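Local atomic coordinates of hypothetical aldose 1-epimerase (Klebsiella pneumoniae subsp. pneumoniae MGH 78578, PDB entry 3TY1), a protein that probably binds carbohydrate, as a galactose mutarotase-like protein related to aldose 1-epimerases, although its substrate and reaction are not established. Residues 112-122 against 204-214. Numbering follows the deposited sequence.
Sequences EMMVRCGYEWT and HDYQIIYHSNF. With SO4 (sulfate ion), chain L.
Cys117 O takes two bonds from opposite faces of its carbonyl plane: Ile209 N reaches it across the antiparallel pair, and Thr122 OG1, 2.6 Å from Cys117 O, donates from well above that plane. The threonine is useful here because its hydroxyl ties the chain after strand 114-119 back to Cys117 O while its methyl CG2 packs 3.5 Å from Gln207 CB. The extended side chain of Gln207 carries OE1 to Thr122 N, 3.1 Å away and well out of the amide plane, and to a water shared with Glu120 O; its NE2 bonds Ser320.

Ile208, on the face that carries Arg116, lies beside the ring of Tyr119. Its chi1 of -180° sets CG1 3.4 Å from Tyr119 CE2, and the turn at chi2 (62°) brings CD1 over one ring face in a CH-pi contact. Tyr119 OH donates to Tyr210 OH at 2.8 Å, and Asp194 holds both Tyr210 OH and Arg116 NE, a buried charge paired with its opposite. The selenium of selenomethionine Met114 meets Tyr210 CD2 obliquely at 3.7 Å, a Met-aromatic contact.

On the face carrying Cys117 and His211, the imidazole of His211 is steadied by Asn213 OD1, which accepts from ND1 in the ring plane. His211 NE2 donates to sulfate O3 at 2.8 Å. His136 binds the same ion, probably from the crystallisation liquor; this histidine pair on a beta-supersandwich may mark the sugar site, as in galactose mutarotase relatives.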
loop_
_atom_site.group_PDB
_atom_site.type_symbol
_atom_site.label_atom_id
_atom_site.label_comp_id
_atom_site.label_asym_id
_atom_site.label_seq_id
_atom_site.Cartn_x
_atom_site.Cartn_y
_atom_site.Cartn_z
ATOM N N GLU A 112 -19.439 4.976 2.615
ATOM C CA GLU A 112 -20.413 4.068 2.051
ATOM C C GLU A 112 -21.724 3.988 2.840
ATOM O O GLU A 112 -21.782 4.261 4.025
ATOM C CB GLU A 112 -19.787 2.666 1.954
ATOM C CG GLU A 112 -18.507 2.579 1.155
ATOM C CD GLU A 112 -17.207 2.621 1.980
ATOM O OE1 GLU A 112 -17.143 3.303 3.025
ATOM O OE2 GLU A 112 -16.243 1.963 1.569
HETATM N N MSE A 113 -22.757 3.590 2.118
HETATM C CA MSE A 113 -24.062 3.291 2.628
HETATM C C MSE A 113 -24.046 1.943 3.373
HETATM O O MSE A 113 -24.761 1.792 4.362
HETATM C CB MSE A 113 -25.072 3.287 1.480
HETATM C CG MSE A 113 -26.486 3.001 1.887
HETATM SE SE MSE A 113 -27.013 1.112 1.743
HETATM C CE MSE A 113 -27.672 0.939 3.411
HETATM N N MSE A 114 -23.276 0.960 2.899
HETATM C CA MSE A 114 -23.178 -0.340 3.624
HETATM C C MSE A 114 -21.753 -0.911 3.510
HETATM O O MSE A 114 -21.303 -1.206 2.418
HETATM C CB MSE A 114 -24.254 -1.347 3.131
HETATM C CG MSE A 114 -24.687 -2.435 4.133
HETATM SE SE MSE A 114 -23.255 -3.675 4.515
HETATM C CE MSE A 114 -23.141 -4.523 2.761
ATOM N N VAL A 115 -21.061 -1.011 4.646
ATOM C CA VAL A 115 -19.742 -1.610 4.741
ATOM C C VAL A 115 -19.805 -2.920 5.517
ATOM O O VAL A 115 -20.336 -2.936 6.615
ATOM C CB VAL A 115 -18.751 -0.723 5.520
ATOM C CG1 VAL A 115 -17.355 -1.418 5.522
ATOM C CG2 VAL A 115 -18.683 0.643 4.918
ATOM N N ARG A 116 -19.280 -4.015 4.956
ATOM C CA ARG A 116 -19.161 -5.258 5.728
ATOM C C ARG A 116 -17.936 -5.072 6.613
ATOM O O ARG A 116 -16.828 -4.996 6.107
ATOM C CB ARG A 116 -19.013 -6.454 4.799
ATOM C CG ARG A 116 -20.313 -6.766 4.044
ATOM C CD ARG A 116 -20.138 -7.838 2.945
ATOM N NE ARG A 116 -21.376 -8.090 2.188
ATOM C CZ ARG A 116 -21.774 -7.380 1.122
ATOM N NH1 ARG A 116 -21.085 -6.347 0.723
ATOM N NH2 ARG A 116 -22.901 -7.699 0.460
ATOM N N CYS A 117 -18.155 -4.946 7.920
ATOM C CA CYS A 117 -17.091 -4.736 8.897
ATOM C C CYS A 117 -16.806 -6.116 9.493
ATOM O O CYS A 117 -17.476 -6.547 10.428
ATOM C CB CYS A 117 -17.556 -3.762 9.955
ATOM S SG CYS A 117 -17.935 -2.128 9.287
ATOM N N GLY A 118 -15.869 -6.814 8.867
ATOM C CA GLY A 118 -15.586 -8.225 9.170
ATOM C C GLY A 118 -14.631 -8.746 8.096
ATOM O O GLY A 118 -14.019 -7.939 7.430
ATOM N N TYR A 119 -14.476 -10.060 7.900
ATOM C CA TYR A 119 -15.103 -11.121 8.723
ATOM C C TYR A 119 -14.142 -11.749 9.719
ATOM O O TYR A 119 -14.565 -12.312 10.726
ATOM C CB TYR A 119 -15.695 -12.213 7.834
ATOM C CG TYR A 119 -16.915 -11.762 7.081
ATOM C CD1 TYR A 119 -16.805 -11.000 5.917
ATOM C CD2 TYR A 119 -18.209 -12.105 7.526
ATOM C CE1 TYR A 119 -17.931 -10.576 5.228
ATOM C CE2 TYR A 119 -19.355 -11.699 6.818
ATOM C CZ TYR A 119 -19.201 -10.915 5.676
ATOM O OH TYR A 119 -20.299 -10.498 4.961
ATOM N N GLU A 120 -12.846 -11.649 9.463
ATOM C CA GLU A 120 -11.842 -12.228 10.374
ATOM C C GLU A 120 -11.914 -11.558 11.770
ATOM O O GLU A 120 -11.738 -12.220 12.810
ATOM C CB GLU A 120 -10.449 -12.141 9.741
ATOM C CG GLU A 120 -9.447 -13.093 10.359
ATOM C CD GLU A 120 -8.021 -12.906 9.866
ATOM O OE1 GLU A 120 -7.814 -12.568 8.682
ATOM O OE2 GLU A 120 -7.091 -13.166 10.663
ATOM N N TRP A 121 -12.183 -10.255 11.784
ATOM C CA TRP A 121 -12.506 -9.520 13.016
ATOM C C TRP A 121 -13.267 -8.258 12.651
ATOM O O TRP A 121 -13.393 -7.927 11.470
ATOM C CB TRP A 121 -11.266 -9.181 13.869
ATOM C CG TRP A 121 -10.423 -8.152 13.296
ATOM C CD1 TRP A 121 -10.503 -6.812 13.529
ATOM C CD2 TRP A 121 -9.412 -8.333 12.320
ATOM N NE1 TRP A 121 -9.590 -6.151 12.778
ATOM C CE2 TRP A 121 -8.916 -7.055 12.000
ATOM C CE3 TRP A 121 -8.876 -9.452 11.672
ATOM C CZ2 TRP A 121 -7.899 -6.853 11.051
ATOM C CZ3 TRP A 121 -7.875 -9.261 10.736
ATOM C CH2 TRP A 121 -7.391 -7.960 10.433
ATOM N N THR A 122 -13.738 -7.549 13.672
ATOM C CA THR A 122 -14.483 -6.317 13.495
ATOM C C THR A 122 -14.293 -5.394 14.699
ATOM O O THR A 122 -13.622 -5.725 15.663
ATOM C CB THR A 122 -16.003 -6.617 13.310
ATOM O OG1 THR A 122 -16.623 -5.505 12.687
ATOM C CG2 THR A 122 -16.702 -6.973 14.671
ATOM N N HIS A 204 -12.143 -21.423 12.819
ATOM C CA HIS A 204 -11.655 -20.066 12.909
ATOM C C HIS A 204 -12.734 -19.132 13.437
ATOM O O HIS A 204 -13.938 -19.291 13.142
ATOM C CB HIS A 204 -11.098 -19.579 11.563
ATOM C CG HIS A 204 -10.150 -18.444 11.717
ATOM N ND1 HIS A 204 -10.575 -17.160 11.984
ATOM C CD2 HIS A 204 -8.800 -18.402 11.715
ATOM C CE1 HIS A 204 -9.526 -16.377 12.135
ATOM N NE2 HIS A 204 -8.434 -17.105 11.984
ATOM N N ASP A 205 -12.302 -18.172 14.241
ATOM C CA ASP A 205 -13.180 -17.092 14.702
ATOM C C ASP A 205 -13.676 -16.221 13.536
ATOM O O ASP A 205 -13.010 -16.125 12.519
ATOM C CB ASP A 205 -12.440 -16.149 15.674
ATOM C CG ASP A 205 -12.190 -16.757 17.029
ATOM O OD1 ASP A 205 -12.678 -17.873 17.344
ATOM O OD2 ASP A 205 -11.493 -16.079 17.792
ATOM N N TYR A 206 -14.862 -15.640 13.689
ATOM C CA TYR A 206 -15.325 -14.622 12.764
ATOM C C TYR A 206 -16.223 -13.671 13.518
ATOM O O TYR A 206 -16.760 -14.024 14.568
ATOM C CB TYR A 206 -16.028 -15.219 11.544
ATOM C CG TYR A 206 -17.437 -15.759 11.782
ATOM C CD1 TYR A 206 -17.654 -17.079 12.203
ATOM C CD2 TYR A 206 -18.537 -14.948 11.577
ATOM C CE1 TYR A 206 -18.956 -17.558 12.397
ATOM C CE2 TYR A 206 -19.817 -15.407 11.770
ATOM C CZ TYR A 206 -20.031 -16.695 12.172
ATOM O OH TYR A 206 -21.331 -17.065 12.346
ATOM N N GLN A 207 -16.299 -12.454 12.999
ATOM C CA GLN A 207 -17.205 -11.416 13.452
ATOM C C GLN A 207 -17.698 -10.626 12.246
ATOM O O GLN A 207 -16.944 -10.440 11.293
ATOM C CB GLN A 207 -16.516 -10.423 14.370
ATOM C CG GLN A 207 -15.852 -10.976 15.607
ATOM C CD GLN A 207 -15.088 -9.896 16.312
ATOM O OE1 GLN A 207 -13.929 -9.623 15.960
ATOM N NE2 GLN A 207 -15.735 -9.236 17.295
ATOM N N ILE A 208 -18.923 -10.113 12.304
ATOM C CA ILE A 208 -19.423 -9.239 11.210
ATOM C C ILE A 208 -20.433 -8.230 11.716
ATOM O O ILE A 208 -21.278 -8.569 12.508
ATOM C CB ILE A 208 -20.021 -10.076 10.036
ATOM C CG1 ILE A 208 -20.546 -9.215 8.863
ATOM C CG2 ILE A 208 -21.118 -11.052 10.545
ATOM C CD1 ILE A 208 -19.467 -8.352 8.160
ATOM N N ILE A 209 -20.342 -6.989 11.217
ATOM C CA ILE A 209 -21.342 -5.971 11.441
ATOM C C ILE A 209 -21.701 -5.467 10.032
ATOM O O ILE A 209 -20.786 -5.109 9.253
ATOM C CB ILE A 209 -20.791 -4.792 12.320
ATOM C CG1 ILE A 209 -20.374 -5.276 13.704
ATOM C CG2 ILE A 209 -21.815 -3.663 12.386
ATOM C CD1 ILE A 209 -19.789 -4.207 14.617
ATOM N N TYR A 210 -23.000 -5.470 9.695
ATOM C CA TYR A 210 -23.521 -4.888 8.458
ATOM C C TYR A 210 -23.797 -3.409 8.756
ATOM O O TYR A 210 -24.889 -3.023 9.201
ATOM C CB TYR A 210 -24.752 -5.661 7.996
ATOM C CG TYR A 210 -24.350 -6.952 7.320
ATOM C CD1 TYR A 210 -24.026 -8.077 8.041
ATOM C CD2 TYR A 210 -24.218 -7.007 5.932
ATOM C CE1 TYR A 210 -23.596 -9.240 7.393
ATOM C CE2 TYR A 210 -23.857 -8.122 5.313
ATOM C CZ TYR A 210 -23.533 -9.252 6.032
ATOM O OH TYR A 210 -23.108 -10.362 5.353
ATOM N N HIS A 211 -22.779 -2.589 8.536
ATOM C CA HIS A 211 -22.738 -1.215 8.984
ATOM C C HIS A 211 -23.490 -0.369 7.960
ATOM O O HIS A 211 -22.937 0.024 6.929
ATOM C CB HIS A 211 -21.248 -0.833 9.125
ATOM C CG HIS A 211 -20.972 0.365 9.963
ATOM N ND1 HIS A 211 -21.549 1.591 9.723
ATOM C CD2 HIS A 211 -20.076 0.558 10.966
ATOM C CE1 HIS A 211 -21.029 2.487 10.545
ATOM N NE2 HIS A 211 -20.144 1.884 11.323
ATOM N N SER A 212 -24.762 -0.113 8.241
ATOM C CA SER A 212 -25.685 0.481 7.256
ATOM C C SER A 212 -25.980 1.923 7.634
ATOM O O SER A 212 -26.467 2.190 8.746
ATOM C CB SER A 212 -26.929 -0.398 7.154
ATOM O OG SER A 212 -26.572 -1.797 7.003
ATOM N N ASN A 213 -25.743 2.858 6.707
ATOM C CA ASN A 213 -25.616 4.279 7.028
ATOM C C ASN A 213 -26.572 5.156 6.251
ATOM O O ASN A 213 -26.612 5.089 5.024
ATOM C CB ASN A 213 -24.143 4.684 6.780
ATOM C CG ASN A 213 -23.171 3.656 7.364
ATOM O OD1 ASN A 213 -23.272 3.331 8.527
ATOM N ND2 ASN A 213 -22.270 3.121 6.551
ATOM N N PHE A 214 -27.326 5.995 6.966
ATOM C CA PHE A 214 -28.429 6.766 6.363
ATOM C C PHE A 214 -28.293 8.213 6.805
ATOM O O PHE A 214 -28.151 8.484 7.991
ATOM C CB PHE A 214 -29.803 6.214 6.817
ATOM C CG PHE A 214 -29.965 4.741 6.580
ATOM C CD1 PHE A 214 -30.394 4.251 5.351
ATOM C CD2 PHE A 214 -29.618 3.829 7.571
ATOM C CE1 PHE A 214 -30.522 2.865 5.129
ATOM C CE2 PHE A 214 -29.713 2.475 7.350
ATOM C CZ PHE A 214 -30.195 1.976 6.117
HETATM S S SO4 L . -17.807 3.818 13.471
HETATM O O1 SO4 L . -17.878 4.879 12.462
HETATM O O2 SO4 L . -18.889 3.980 14.467
HETATM O O3 SO4 L . -17.925 2.496 12.847
HETATM O O4 SO4 L . -16.502 3.902 14.131
HETATM O O HOH W 1 -12.575 -12.031 15.600
HETATM O O HOH W 2 -6.286 -15.640 11.708
HETATM O O HOH W 3 -14.572 -6.668 17.929
#